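Local coordinates for beta-N-acetylhexosaminidase (Bacteroides fragilis, PDB 4PYS), which probably removes terminal beta-linked N-acetylhexosamine residues from glycans by hydrolysis, as a glycoside hydrolase of family 20, at residues A[10-15]-A[475-480]; A[102-107]-A[156-161]; A[136-141]-A[434-439]; A[337-342]-A[357-362]. All blocks are in the same frame, centred on the assembly; numbering follows the deposited sequence.

Interaction 1 of 4, residues A[10-15]-A[475-480]; sequences IIMPTP and GKVLSK. With FMT (formic acid), chain K.
Lys476, reaching out from helix 470-486, runs along the loop 10-15 and touches it for most of its length. Its CB is pressed against CD1 of Ile10 at 3.5 Å, a tight carbon pair, and its CG still lies 3.8 Å from that same CD1. Beyond CG the chain is fully extended, which carries CD and CE toward the hydroxyl of Thr14 and CE toward O1 of a bound formic acid. At the tip, Lys476 NZ donates to Thr14 OG1 at 2.9 Å and makes a weak bond of 3.4 Å to formic acid O1. The same ammonium forms a salt bridge with Glu468, while Thr14 OG1 is also hydrogen-bonded to Glu459. The other oxygen of the formic acid, O2, accepts from Ile11 N at 2.9 Å, so the small molecule spans loop and helix; it probably came from the crystallisation liquor.

One turn further on, Lys480 bends at chi2 (63°) and passes Ile10 in the opposite direction. Its NZ meets the Ile10 carbonyl oxygen in the carbonyl plane at 2.8 Å, Gln108 O is a second acceptor, and Trp483 makes a cation-pi contact with it. Between the two lysines, selenomethionine Met12 lays SE beside Lys476 O and places CE 3.8 Å from Val477 CG2. The contact thus pairs aliphatic lysine stems with apolar side chains and gives both ammonium groups oxygen acceptors, so the N-terminal loop is tied to the helix by polar bonds as well as by packing.

Interaction 2 of 4, residues A[102-107]-A[156-161]; sequences AIQSLR and ASMLKM
Helix 96-109 meets the C-terminal end of helix 146-158 with Gln104 CA only 5.8 Å from Met158 CA. Gln104 lies over the opposing backbone: its CG sits 3.3 Å from Ser157 O, and the side chains of Gln104 and selenomethionine Met158 cross at about a right angle. Gln104 NE2 donates to Ser157 OG at 2.9 Å, a bent bond (139° at the hydrogen) with the hydroxyl 18° out of the amide plane; Ser157 OG is itself hydrogen-bonded to Arg216 O. The other end of the amide is held within its own helix, where Arg107 NH1 meets a lone pair of Gln104 OE1 at 2.9 Å. Both ends being bonded, the flip of the amide is fixed. Arg107 NH1 also rests 3.9 Å from Met158 CG, and NH2 of the same guanidinium is bonded to Gln487.

Lys160 makes the second polar link. Its chain turns at the last torsion (chi4 76°), bringing NZ to Ser105 OG at 2.8 Å, and Tyr80 OH bonds to the same hydroxyl. With positive phi, Lys160 is the C-prime residue of a Schellman motif, in which Met161 N bonds to Ala156 O and Lys160 N to Ser157 O. The helix terminus so formed belongs to the catalytic TIM barrel and docks on a helix of the family 20 domain 2, a buried interface between the two domains.

Interaction 3 of 4, residues A[136-141]-A[434-439]; sequences MLDSGR and ALWTDD
Asp138 OD2 is gripped from opposite faces of its carboxylate plane, by Thr437 N across the contact and by Arg141 NH2 from its own segment. Thr437 N to Asp138 OD2 is 3.0 Å and nearly straight (166°), while the salt bridge from Arg141 NH2 to OD2 measures 2.9 Å with the oxygen in the guanidinium plane. Asp138 OD1 accepts from Gly140 N, an Asx turn, and from Arg141 N, which completes an Asx motif. Thr437 OG1 adds a bond to Asp138 O at 3.0 Å, from above the carbonyl plane.

Asp438 OD1 lies over one face of the Arg141 guanidinium, 3.4 Å from NH2, where charge attraction acts without an N-H pointing at it. Asp438 OD2 also bonds a glycerol, probably from the crystallisation liquor. Selenomethionine Met136 lies over one face of the Trp436 six-membered ring: CE stands 3.4 Å from the centroid in a CH-pi contact, with SE 3.9 Å from it as a Met-aromatic contact. Leu435 N to Met136 O and Asp138 N to Leu435 O join strands 132-138 and 428-435, first and last of the barrel sheet, closing the TIM barrel.

One arginine between two carboxylates would offset their mutual repulsion, and four N-H groups fix the orientation of the Asp138 carboxylate.

Interaction 4 of 4, residues A[337-342]-A[357-362]; sequences KAIFWG and VIQWWN. With FMT (formic acid), chain I.
Two neighbouring parallel strands of the catalytic TIM barrel, 337-341 and 356-360, pair here and end in a cluster of tryptophans. Their backbones are joined by Val357 N to Ala338 O (2.7 Å), Phe340 N to Val357 O, Gln359 N to Phe340 O and finally Gly342 N to Gln359 O (2.9 Å), the last a bent bond at 131° reaching the oxygen from above its carbonyl plane. Ile339 and Val357 lie side by side on the face that also carries Trp341 and Gln359, CG1 of Ile339 being 4.0 Å from CB of Val357.

Trp341 and Gln359 point the same way, the amide leaning over the ring with planes 25° apart and Gln359 CD 3.3 Å from Trp341 CZ3. His287 and Ser432 hold the two ends of that amide, and Trp341 NE1 bonds to Glu223. These side chains stand at the C-terminal ends of the strands, the end of a TIM barrel where active sites lie. Trp361 turns its face to the edge of Trp341 in an offset edge-to-face pair, planes at 79° and centroids 5.4 Å apart; its NE1 is anchored by Asp343. Formic acid, probably from the crystallisation liquor, takes Trp361 N on O2 at 3.0 Å and Asn362 N on O1 at 2.9 Å, with Gly342 CA also 3.0 Å from O2.

In the fold
The four contacts fall into two touching pairs. Interactions 1 and 2, with centres 12 Å apart, share the domain interface: Ile11 CG2 packs 3.7 Å from both Ser105 OG and Lys160 NZ, and Pro13 CG lies 3.5 Å from Leu159 O. Interactions 3 and 4 belong to the barrel sheet, their centres 17 Å apart, and meet where Trp436 CZ2 lies 3.7 Å from Trp341 CZ2; glycerol bound near Asp438 and near Trp361 is consistent with a sugar-binding pocket there. Strand 132-138 of interaction 3 is followed in the chain by helix 146-158 of interaction 2. Interactions 1 and 4 lie on opposite sides of the chain's centre, centres 31 Å apart.

Interaction 1 of 4, residues A[10-15]-A[475-480]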
loop_
_atom_site.group_PDB
_atom_site.type_symbol
_atom_site.label_atom_id
_atom_site.label_comp_id
_atom_site.label_asym_id
_atom_site.label_seq_id
_atom_site.Cartn_x
_atom_site.Cartn_y
_atom_site.Cartn_z
ATOM N N ILE A 10 13.133 6.828 20.609
ATOM C CA ILE A 10 13.177 7.083 19.176
ATOM C C ILE A 10 11.839 6.891 18.485
ATOM O O ILE A 10 10.949 6.187 18.975
ATOM C CB ILE A 10 14.213 6.182 18.458
ATOM C CG1 ILE A 10 13.688 4.766 18.320
ATOM C CG2 ILE A 10 15.580 6.183 19.161
ATOM C CD1 ILE A 10 14.329 4.040 17.187
ATOM N N ILE A 11 11.715 7.514 17.322
ATOM C CA ILE A 11 10.525 7.376 16.493
ATOM C C ILE A 11 10.938 6.792 15.141
ATOM O O ILE A 11 11.921 7.254 14.548
ATOM C CB ILE A 11 9.860 8.753 16.243
ATOM C CG1 ILE A 11 9.261 9.315 17.536
ATOM C CG2 ILE A 11 8.778 8.622 15.190
ATOM C CD1 ILE A 11 9.026 10.842 17.498
HETATM N N MSE A 12 10.210 5.777 14.669
HETATM C CA MSE A 12 10.431 5.224 13.327
HETATM C C MSE A 12 9.173 5.348 12.488
HETATM O O MSE A 12 8.069 5.073 12.968
HETATM C CB MSE A 12 10.863 3.751 13.386
HETATM C CG MSE A 12 12.099 3.543 14.217
HETATM SE SE MSE A 12 12.803 1.740 14.050
HETATM C CE MSE A 12 13.616 1.931 12.294
ATOM N N PRO A 13 9.315 5.785 11.224
ATOM C CA PRO A 13 10.547 6.205 10.547
ATOM C C PRO A 13 11.099 7.499 11.151
ATOM O O PRO A 13 10.370 8.247 11.810
ATOM C CB PRO A 13 10.104 6.414 9.086
ATOM C CG PRO A 13 8.605 6.581 9.139
ATOM C CD PRO A 13 8.129 5.814 10.342
ATOM N N THR A 14 12.380 7.741 10.933
ATOM C CA THR A 14 13.105 8.840 11.592
ATOM C C THR A 14 12.539 10.184 11.186
ATOM O O THR A 14 12.428 10.461 9.986
ATOM C CB THR A 14 14.563 8.824 11.171
ATOM O OG1 THR A 14 15.135 7.552 11.506
ATOM C CG2 THR A 14 15.344 9.937 11.886
ATOM N N PRO A 15 12.174 11.027 12.174
ATOM C CA PRO A 15 11.685 12.371 11.825
ATOM C C PRO A 15 12.793 13.228 11.237
ATOM O O PRO A 15 13.980 13.012 11.533
ATOM C CB PRO A 15 11.251 12.955 13.178
ATOM C CG PRO A 15 10.917 11.719 14.037
ATOM C CD PRO A 15 12.023 10.741 13.614
ATOM N N GLY A 475 20.413 -0.488 14.727
ATOM C CA GLY A 475 20.331 -0.269 16.163
ATOM C C GLY A 475 18.960 0.253 16.566
ATOM O O GLY A 475 18.419 -0.129 17.609
ATOM N N LYS A 476 18.388 1.122 15.736
ATOM C CA LYS A 476 17.057 1.662 15.993
ATOM C C LYS A 476 16.004 0.571 15.867
ATOM O O LYS A 476 15.106 0.479 16.702
ATOM C CB LYS A 476 16.726 2.782 14.997
ATOM C CG LYS A 476 17.588 4.046 15.160
ATOM C CD LYS A 476 17.127 5.084 14.106
ATOM C CE LYS A 476 18.028 6.292 14.100
ATOM N NZ LYS A 476 17.521 7.309 13.150
ATOM N N VAL A 477 16.117 -0.246 14.819
ATOM C CA VAL A 477 15.219 -1.393 14.632
ATOM C C VAL A 477 15.206 -2.277 15.877
ATOM O O VAL A 477 14.146 -2.622 16.412
ATOM C CB VAL A 477 15.611 -2.224 13.385
ATOM C CG1 VAL A 477 14.891 -3.567 13.366
ATOM C CG2 VAL A 477 15.266 -1.437 12.118
ATOM N N LEU A 478 16.385 -2.629 16.363
ATOM C CA LEU A 478 16.448 -3.514 17.523
ATOM C C LEU A 478 15.892 -2.849 18.787
ATOM O O LEU A 478 15.277 -3.515 19.623
ATOM C CB LEU A 478 17.889 -3.976 17.749
ATOM C CG LEU A 478 18.493 -4.790 16.607
ATOM C CD1 LEU A 478 19.891 -5.251 17.008
ATOM C CD2 LEU A 478 17.609 -6.000 16.263
ATOM N N SER A 479 16.105 -1.541 18.924
ATOM C CA SER A 479 15.653 -0.803 20.100
ATOM C C SER A 479 14.140 -0.619 20.130
ATOM O O SER A 479 13.551 -0.464 21.206
ATOM C CB SER A 479 16.320 0.572 20.151
ATOM O OG SER A 479 17.708 0.409 20.348
ATOM N N LYS A 480 13.524 -0.621 18.955
ATOM C CA LYS A 480 12.088 -0.406 18.860
ATOM C C LYS A 480 11.331 -1.730 18.742
ATOM O O LYS A 480 10.098 -1.746 18.815
ATOM C CB LYS A 480 11.781 0.487 17.650
ATOM C CG LYS A 480 10.584 1.400 17.831
ATOM C CD LYS A 480 10.832 2.387 18.955
ATOM C CE LYS A 480 9.593 3.179 19.259
ATOM N NZ LYS A 480 9.794 4.070 20.429
HETATM C C FMT K . 14.558 8.622 16.009
HETATM O O1 FMT K . 15.663 8.901 15.524
HETATM O O2 FMT K . 13.929 9.336 16.801
#

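Interaction 2 of 4, residues A[102-107]-A[156-161]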
loop_
_atom_site.group_PDB
_atom_site.type_symbol
_atom_site.label_atom_id
_atom_site.label_comp_id
_atom_site.label_asym_id
_atom_site.label_seq_id
_atom_site.Cartn_x
_atom_site.Cartn_y
_atom_site.Cartn_z
ATOM N N ALA A 102 1.513 13.059 13.260
ATOM C CA ALA A 102 1.908 13.536 14.592
ATOM C C ALA A 102 1.461 12.564 15.680
ATOM O O ALA A 102 2.195 12.303 16.632
ATOM C CB ALA A 102 1.347 14.947 14.865
ATOM N N ILE A 103 0.245 12.034 15.546
ATOM C CA ILE A 103 -0.256 11.056 16.501
ATOM C C ILE A 103 0.607 9.806 16.484
ATOM O O ILE A 103 0.913 9.260 17.535
ATOM C CB ILE A 103 -1.741 10.695 16.219
ATOM C CG1 ILE A 103 -2.641 11.859 16.658
ATOM C CG2 ILE A 103 -2.171 9.421 16.956
ATOM C CD1 ILE A 103 -4.065 11.779 16.098
ATOM N N GLN A 104 1.021 9.363 15.302
ATOM C CA GLN A 104 1.881 8.181 15.231
ATOM C C GLN A 104 3.221 8.451 15.927
ATOM O O GLN A 104 3.772 7.575 16.584
ATOM C CB GLN A 104 2.123 7.755 13.776
ATOM C CG GLN A 104 0.879 7.299 13.025
ATOM C CD GLN A 104 0.273 6.016 13.586
ATOM O OE1 GLN A 104 0.772 5.436 14.560
ATOM N NE2 GLN A 104 -0.806 5.562 12.958
ATOM N N SER A 105 3.750 9.662 15.787
ATOM C CA SER A 105 4.984 9.997 16.501
ATOM C C SER A 105 4.784 10.058 18.023
ATOM O O SER A 105 5.636 9.582 18.780
ATOM C CB SER A 105 5.595 11.303 15.975
ATOM O OG SER A 105 6.107 11.110 14.665
ATOM N N LEU A 106 3.673 10.638 18.470
ATOM C CA LEU A 106 3.383 10.708 19.905
ATOM C C LEU A 106 3.283 9.306 20.502
ATOM O O LEU A 106 3.719 9.071 21.633
ATOM C CB LEU A 106 2.089 11.493 20.170
ATOM C CG LEU A 106 2.159 13.014 20.011
ATOM C CD1 LEU A 106 0.763 13.632 20.119
ATOM C CD2 LEU A 106 3.089 13.618 21.057
ATOM N N ARG A 107 2.708 8.367 19.747
ATOM C CA ARG A 107 2.619 6.974 20.200
ATOM C C ARG A 107 3.981 6.422 20.585
ATOM O O ARG A 107 4.122 5.743 21.606
ATOM C CB ARG A 107 2.092 6.082 19.078
ATOM C CG ARG A 107 0.615 6.103 18.855
ATOM C CD ARG A 107 0.286 5.154 17.700
ATOM N NE ARG A 107 0.320 3.740 18.081
ATOM C CZ ARG A 107 0.169 2.743 17.209
ATOM N NH1 ARG A 107 -0.002 3.018 15.922
ATOM N NH2 ARG A 107 0.182 1.481 17.618
ATOM N N ALA A 156 0.424 0.272 8.064
ATOM C CA ALA A 156 0.830 1.257 7.065
ATOM C C ALA A 156 0.798 2.645 7.686
ATOM O O ALA A 156 1.732 3.423 7.534
ATOM C CB ALA A 156 -0.102 1.178 5.850
ATOM N N SER A 157 -0.266 2.938 8.421
ATOM C CA SER A 157 -0.399 4.241 9.086
ATOM C C SER A 157 0.680 4.429 10.139
ATOM O O SER A 157 1.269 5.509 10.260
ATOM C CB SER A 157 -1.771 4.348 9.752
ATOM O OG SER A 157 -1.971 5.660 10.268
HETATM N N MSE A 158 0.950 3.365 10.885
HETATM C CA MSE A 158 1.955 3.394 11.945
HETATM C C MSE A 158 3.327 3.767 11.395
HETATM O O MSE A 158 4.129 4.404 12.082
HETATM C CB MSE A 158 2.017 2.012 12.629
HETATM C CG MSE A 158 3.071 1.895 13.716
HETATM SE SE MSE A 158 3.065 0.079 14.433
HETATM C CE MSE A 158 3.805 -0.822 12.843
ATOM N N LEU A 159 3.588 3.371 10.152
ATOM C CA LEU A 159 4.888 3.583 9.527
ATOM C C LEU A 159 4.858 4.819 8.629
ATOM O O LEU A 159 5.776 5.044 7.830
ATOM C CB LEU A 159 5.264 2.344 8.711
ATOM C CG LEU A 159 5.495 1.088 9.572
ATOM C CD1 LEU A 159 5.852 -0.106 8.714
ATOM C CD2 LEU A 159 6.575 1.327 10.599
ATOM N N LYS A 160 3.802 5.614 8.791
ATOM C CA LYS A 160 3.599 6.873 8.059
ATOM C C LYS A 160 3.446 6.729 6.536
ATOM O O LYS A 160 3.719 7.660 5.790
ATOM C CB LYS A 160 4.688 7.900 8.422
ATOM C CG LYS A 160 4.681 8.250 9.929
ATOM C CD LYS A 160 5.458 9.555 10.183
ATOM C CE LYS A 160 5.344 10.031 11.624
ATOM N NZ LYS A 160 6.206 9.211 12.556
HETATM N N MSE A 161 2.979 5.573 6.082
HETATM C CA MSE A 161 2.593 5.439 4.678
HETATM C C MSE A 161 1.249 6.075 4.450
HETATM O O MSE A 161 0.571 6.459 5.411
HETATM C CB MSE A 161 2.553 3.964 4.308
HETATM C CG MSE A 161 3.909 3.345 4.520
HETATM SE SE MSE A 161 3.871 1.491 3.932
HETATM C CE MSE A 161 5.660 0.985 4.554
#

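Interaction 3 of 4, residues A[136-141]-A[434-439]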
loop_
_atom_site.group_PDB
_atom_site.type_symbol
_atom_site.label_atom_id
_atom_site.label_comp_id
_atom_site.label_asym_id
_atom_site.label_seq_id
_atom_site.Cartn_x
_atom_site.Cartn_y
_atom_site.Cartn_z
HETATM N N MSE A 136 1.344 -3.060 -0.379
HETATM C CA MSE A 136 0.368 -3.888 -1.089
HETATM C C MSE A 136 0.221 -5.260 -0.452
HETATM O O MSE A 136 1.219 -5.912 -0.131
HETATM C CB MSE A 136 0.804 -4.097 -2.538
HETATM C CG MSE A 136 -0.289 -4.781 -3.377
HETATM SE SE MSE A 136 0.433 -5.867 -4.814
HETATM C CE MSE A 136 0.816 -7.460 -3.781
ATOM N N LEU A 137 -1.021 -5.717 -0.286
ATOM C CA LEU A 137 -1.264 -7.082 0.186
ATOM C C LEU A 137 -2.016 -7.842 -0.889
ATOM O O LEU A 137 -2.980 -7.325 -1.461
ATOM C CB LEU A 137 -2.067 -7.081 1.494
ATOM C CG LEU A 137 -2.343 -8.469 2.094
ATOM C CD1 LEU A 137 -1.051 -9.192 2.435
ATOM C CD2 LEU A 137 -3.223 -8.341 3.323
ATOM N N ASP A 138 -1.550 -9.054 -1.168
ATOM C CA ASP A 138 -2.168 -9.949 -2.142
ATOM C C ASP A 138 -3.304 -10.693 -1.456
ATOM O O ASP A 138 -3.073 -11.676 -0.742
ATOM C CB ASP A 138 -1.102 -10.930 -2.647
ATOM C CG ASP A 138 -1.621 -11.942 -3.658
ATOM O OD1 ASP A 138 -2.833 -11.975 -4.007
ATOM O OD2 ASP A 138 -0.776 -12.738 -4.106
ATOM N N SER A 139 -4.523 -10.197 -1.661
ATOM C CA SER A 139 -5.740 -10.855 -1.203
ATOM C C SER A 139 -6.404 -11.585 -2.364
ATOM O O SER A 139 -7.571 -11.929 -2.285
ATOM C CB SER A 139 -6.730 -9.830 -0.636
ATOM O OG SER A 139 -6.199 -9.157 0.491
ATOM N N GLY A 140 -5.679 -11.804 -3.456
ATOM C CA GLY A 140 -6.239 -12.582 -4.553
ATOM C C GLY A 140 -5.938 -14.063 -4.366
ATOM O O GLY A 140 -6.839 -14.911 -4.386
ATOM N N ARG A 141 -4.662 -14.384 -4.166
ATOM C CA ARG A 141 -4.253 -15.788 -4.018
ATOM C C ARG A 141 -4.670 -16.381 -2.680
ATOM O O ARG A 141 -4.862 -17.602 -2.553
ATOM C CB ARG A 141 -2.735 -15.902 -4.136
ATOM C CG ARG A 141 -2.206 -15.515 -5.498
ATOM C CD ARG A 141 -0.729 -15.833 -5.641
ATOM N NE ARG A 141 -0.295 -15.684 -7.026
ATOM C CZ ARG A 141 -0.066 -14.514 -7.612
ATOM N NH1 ARG A 141 0.323 -14.471 -8.880
ATOM N NH2 ARG A 141 -0.233 -13.385 -6.931
ATOM N N ALA A 434 5.563 -4.625 -1.084
ATOM C CA ALA A 434 4.532 -5.604 -1.407
ATOM C C ALA A 434 4.699 -6.915 -0.675
ATOM O O ALA A 434 5.818 -7.358 -0.386
ATOM C CB ALA A 434 4.492 -5.863 -2.904
ATOM N N LEU A 435 3.567 -7.551 -0.408
ATOM C CA LEU A 435 3.582 -8.896 0.142
ATOM C C LEU A 435 2.679 -9.763 -0.723
ATOM O O LEU A 435 1.456 -9.774 -0.539
ATOM C CB LEU A 435 3.094 -8.874 1.596
ATOM C CG LEU A 435 3.283 -10.142 2.454
ATOM C CD1 LEU A 435 2.386 -11.315 2.062
ATOM C CD2 LEU A 435 4.741 -10.587 2.436
ATOM N N TRP A 436 3.278 -10.477 -1.675
ATOM C CA TRP A 436 2.541 -11.400 -2.531
ATOM C C TRP A 436 2.378 -12.713 -1.788
ATOM O O TRP A 436 3.283 -13.148 -1.087
ATOM C CB TRP A 436 3.306 -11.649 -3.835
ATOM C CG TRP A 436 3.433 -10.414 -4.660
ATOM C CD1 TRP A 436 4.476 -9.529 -4.667
ATOM C CD2 TRP A 436 2.467 -9.905 -5.589
ATOM N NE1 TRP A 436 4.217 -8.502 -5.551
ATOM C CE2 TRP A 436 2.990 -8.710 -6.127
ATOM C CE3 TRP A 436 1.212 -10.346 -6.018
ATOM C CZ2 TRP A 436 2.297 -7.949 -7.073
ATOM C CZ3 TRP A 436 0.527 -9.592 -6.963
ATOM C CH2 TRP A 436 1.073 -8.404 -7.477
ATOM N N THR A 437 1.227 -13.352 -1.944
ATOM C CA THR A 437 0.958 -14.570 -1.178
ATOM C C THR A 437 1.097 -15.872 -1.975
ATOM O O THR A 437 0.518 -16.903 -1.608
ATOM C CB THR A 437 -0.395 -14.472 -0.410
ATOM O OG1 THR A 437 -1.456 -14.122 -1.316
ATOM C CG2 THR A 437 -0.305 -13.398 0.671
ATOM N N ASP A 438 1.893 -15.831 -3.047
ATOM C CA ASP A 438 2.244 -17.039 -3.809
ATOM C C ASP A 438 2.759 -18.144 -2.887
ATOM O O ASP A 438 3.424 -17.859 -1.877
ATOM C CB ASP A 438 3.378 -16.754 -4.809
ATOM C CG ASP A 438 3.084 -15.598 -5.734
ATOM O OD1 ASP A 438 2.488 -14.595 -5.278
ATOM O OD2 ASP A 438 3.472 -15.688 -6.922
ATOM N N ASP A 439 2.482 -19.387 -3.259
ATOM C CA ASP A 439 2.988 -20.573 -2.555
ATOM C C ASP A 439 2.324 -20.810 -1.197
ATOM O O ASP A 439 2.909 -21.452 -0.326
ATOM C CB ASP A 439 4.522 -20.540 -2.404
ATOM C CG ASP A 439 5.246 -21.045 -3.634
ATOM O OD1 ASP A 439 4.707 -21.934 -4.322
ATOM O OD2 ASP A 439 6.369 -20.565 -3.898
#

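Interaction 4 of 4, residues A[337-342]-A[357-362]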
loop_
_atom_site.group_PDB
_atom_site.type_symbol
_atom_site.label_atom_id
_atom_site.label_comp_id
_atom_site.label_asym_id
_atom_site.label_seq_id
_atom_site.Cartn_x
_atom_site.Cartn_y
_atom_site.Cartn_z
ATOM N N LYS A 337 -7.187 8.267 -11.854
ATOM C CA LYS A 337 -5.955 7.891 -12.533
ATOM C C LYS A 337 -5.863 6.371 -12.576
ATOM O O LYS A 337 -6.385 5.688 -11.694
ATOM C CB LYS A 337 -4.744 8.486 -11.814
ATOM C CG LYS A 337 -4.694 10.015 -11.950
ATOM C CD LYS A 337 -3.455 10.616 -11.305
ATOM C CE LYS A 337 -3.389 12.126 -11.555
ATOM N NZ LYS A 337 -3.426 12.459 -13.011
ATOM N N ALA A 338 -5.212 5.844 -13.607
ATOM C CA ALA A 338 -5.118 4.397 -13.789
ATOM C C ALA A 338 -3.680 3.940 -13.625
ATOM O O ALA A 338 -2.792 4.415 -14.341
ATOM C CB ALA A 338 -5.629 4.021 -15.164
ATOM N N ILE A 339 -3.436 3.017 -12.694
ATOM C CA ILE A 339 -2.087 2.496 -12.509
ATOM C C ILE A 339 -1.962 1.158 -13.229
ATOM O O ILE A 339 -2.862 0.322 -13.140
ATOM C CB ILE A 339 -1.737 2.273 -11.021
ATOM C CG1 ILE A 339 -1.978 3.545 -10.206
ATOM C CG2 ILE A 339 -0.278 1.829 -10.877
ATOM C CD1 ILE A 339 -1.920 3.318 -8.677
ATOM N N PHE A 340 -0.851 0.960 -13.936
ATOM C CA PHE A 340 -0.579 -0.308 -14.610
ATOM C C PHE A 340 0.791 -0.801 -14.186
ATOM O O PHE A 340 1.680 0.006 -13.938
ATOM C CB PHE A 340 -0.545 -0.122 -16.130
ATOM C CG PHE A 340 -1.872 0.214 -16.745
ATOM C CD1 PHE A 340 -2.820 -0.778 -16.970
ATOM C CD2 PHE A 340 -2.156 1.511 -17.137
ATOM C CE1 PHE A 340 -4.038 -0.478 -17.557
ATOM C CE2 PHE A 340 -3.377 1.825 -17.731
ATOM C CZ PHE A 340 -4.318 0.827 -17.937
ATOM N N TRP A 341 0.980 -2.116 -14.120
ATOM C CA TRP A 341 2.331 -2.653 -13.939
ATOM C C TRP A 341 3.195 -2.288 -15.148
ATOM O O TRP A 341 2.689 -2.175 -16.261
ATOM C CB TRP A 341 2.296 -4.174 -13.761
ATOM C CG TRP A 341 1.561 -4.619 -12.515
ATOM C CD1 TRP A 341 0.368 -5.288 -12.459
ATOM C CD2 TRP A 341 1.970 -4.413 -11.164
ATOM N NE1 TRP A 341 0.015 -5.514 -11.150
ATOM C CE2 TRP A 341 0.987 -4.990 -10.335
ATOM C CE3 TRP A 341 3.078 -3.809 -10.571
ATOM C CZ2 TRP A 341 1.078 -4.970 -8.946
ATOM C CZ3 TRP A 341 3.171 -3.796 -9.184
ATOM C CH2 TRP A 341 2.177 -4.371 -8.387
ATOM N N GLY A 342 4.496 -2.105 -14.931
ATOM C CA GLY A 342 5.372 -1.590 -15.973
ATOM C C GLY A 342 5.548 -2.439 -17.228
ATOM O O GLY A 342 5.997 -1.914 -18.253
ATOM N N VAL A 357 -0.529 5.943 -14.657
ATOM C CA VAL A 357 0.625 5.881 -13.761
ATOM C C VAL A 357 1.236 4.490 -13.925
ATOM O O VAL A 357 0.505 3.505 -14.087
ATOM C CB VAL A 357 0.196 6.111 -12.295
ATOM C CG1 VAL A 357 1.372 5.932 -11.329
ATOM C CG2 VAL A 357 -0.423 7.498 -12.144
ATOM N N ILE A 358 2.564 4.414 -13.913
ATOM C CA ILE A 358 3.280 3.153 -14.110
ATOM C C ILE A 358 3.928 2.652 -12.819
ATOM O O ILE A 358 4.675 3.384 -12.169
ATOM C CB ILE A 358 4.381 3.313 -15.187
ATOM C CG1 ILE A 358 3.761 3.696 -16.539
ATOM C CG2 ILE A 358 5.200 2.040 -15.308
ATOM C CD1 ILE A 358 2.759 2.688 -17.083
ATOM N N GLN A 359 3.656 1.404 -12.447
ATOM C CA GLN A 359 4.292 0.828 -11.270
ATOM C C GLN A 359 5.447 -0.052 -11.725
ATOM O O GLN A 359 5.246 -1.109 -12.323
ATOM C CB GLN A 359 3.299 0.038 -10.415
ATOM C CG GLN A 359 3.904 -0.426 -9.092
ATOM C CD GLN A 359 2.854 -0.693 -8.025
ATOM O OE1 GLN A 359 1.659 -0.758 -8.312
ATOM N NE2 GLN A 359 3.302 -0.856 -6.787
ATOM N N TRP A 360 6.657 0.435 -11.473
ATOM C CA TRP A 360 7.896 -0.181 -11.938
ATOM C C TRP A 360 8.274 -1.297 -10.974
ATOM O O TRP A 360 8.441 -1.046 -9.780
ATOM C CB TRP A 360 8.975 0.905 -11.977
ATOM C CG TRP A 360 10.389 0.450 -12.191
ATOM C CD1 TRP A 360 10.835 -0.558 -13.001
ATOM C CD2 TRP A 360 11.547 1.009 -11.568
ATOM N NE1 TRP A 360 12.213 -0.655 -12.912
ATOM C CE2 TRP A 360 12.668 0.297 -12.039
ATOM C CE3 TRP A 360 11.742 2.046 -10.649
ATOM C CZ2 TRP A 360 13.974 0.593 -11.619
ATOM C CZ3 TRP A 360 13.039 2.337 -10.232
ATOM C CH2 TRP A 360 14.134 1.611 -10.719
ATOM N N TRP A 361 8.392 -2.528 -11.472
ATOM C CA TRP A 361 8.546 -3.667 -10.554
ATOM C C TRP A 361 9.620 -4.706 -10.904
ATOM O O TRP A 361 10.229 -5.282 -10.002
ATOM C CB TRP A 361 7.207 -4.388 -10.354
ATOM C CG TRP A 361 6.813 -5.241 -11.528
ATOM C CD1 TRP A 361 6.068 -4.857 -12.608
ATOM C CD2 TRP A 361 7.119 -6.633 -11.722
ATOM N NE1 TRP A 361 5.905 -5.925 -13.471
ATOM C CE2 TRP A 361 6.539 -7.023 -12.945
ATOM C CE3 TRP A 361 7.829 -7.582 -10.977
ATOM C CZ2 TRP A 361 6.652 -8.331 -13.446
ATOM C CZ3 TRP A 361 7.943 -8.876 -11.476
ATOM C CH2 TRP A 361 7.357 -9.237 -12.695
ATOM N N ASN A 362 9.839 -4.986 -12.186
ATOM C CA ASN A 362 10.714 -6.114 -12.510
ATOM C C ASN A 362 12.180 -5.737 -12.730
ATOM O O ASN A 362 12.689 -5.816 -13.846
ATOM C CB ASN A 362 10.178 -6.927 -13.696
ATOM C CG ASN A 362 10.795 -8.309 -13.775
ATOM O OD1 ASN A 362 11.708 -8.638 -13.013
ATOM N ND2 ASN A 362 10.303 -9.128 -14.698
HETATM C C FMT I . 8.725 -3.142 -14.806
HETATM O O1 FMT I . 9.088 -4.305 -14.900
HETATM O O2 FMT I . 7.640 -2.804 -14.352
#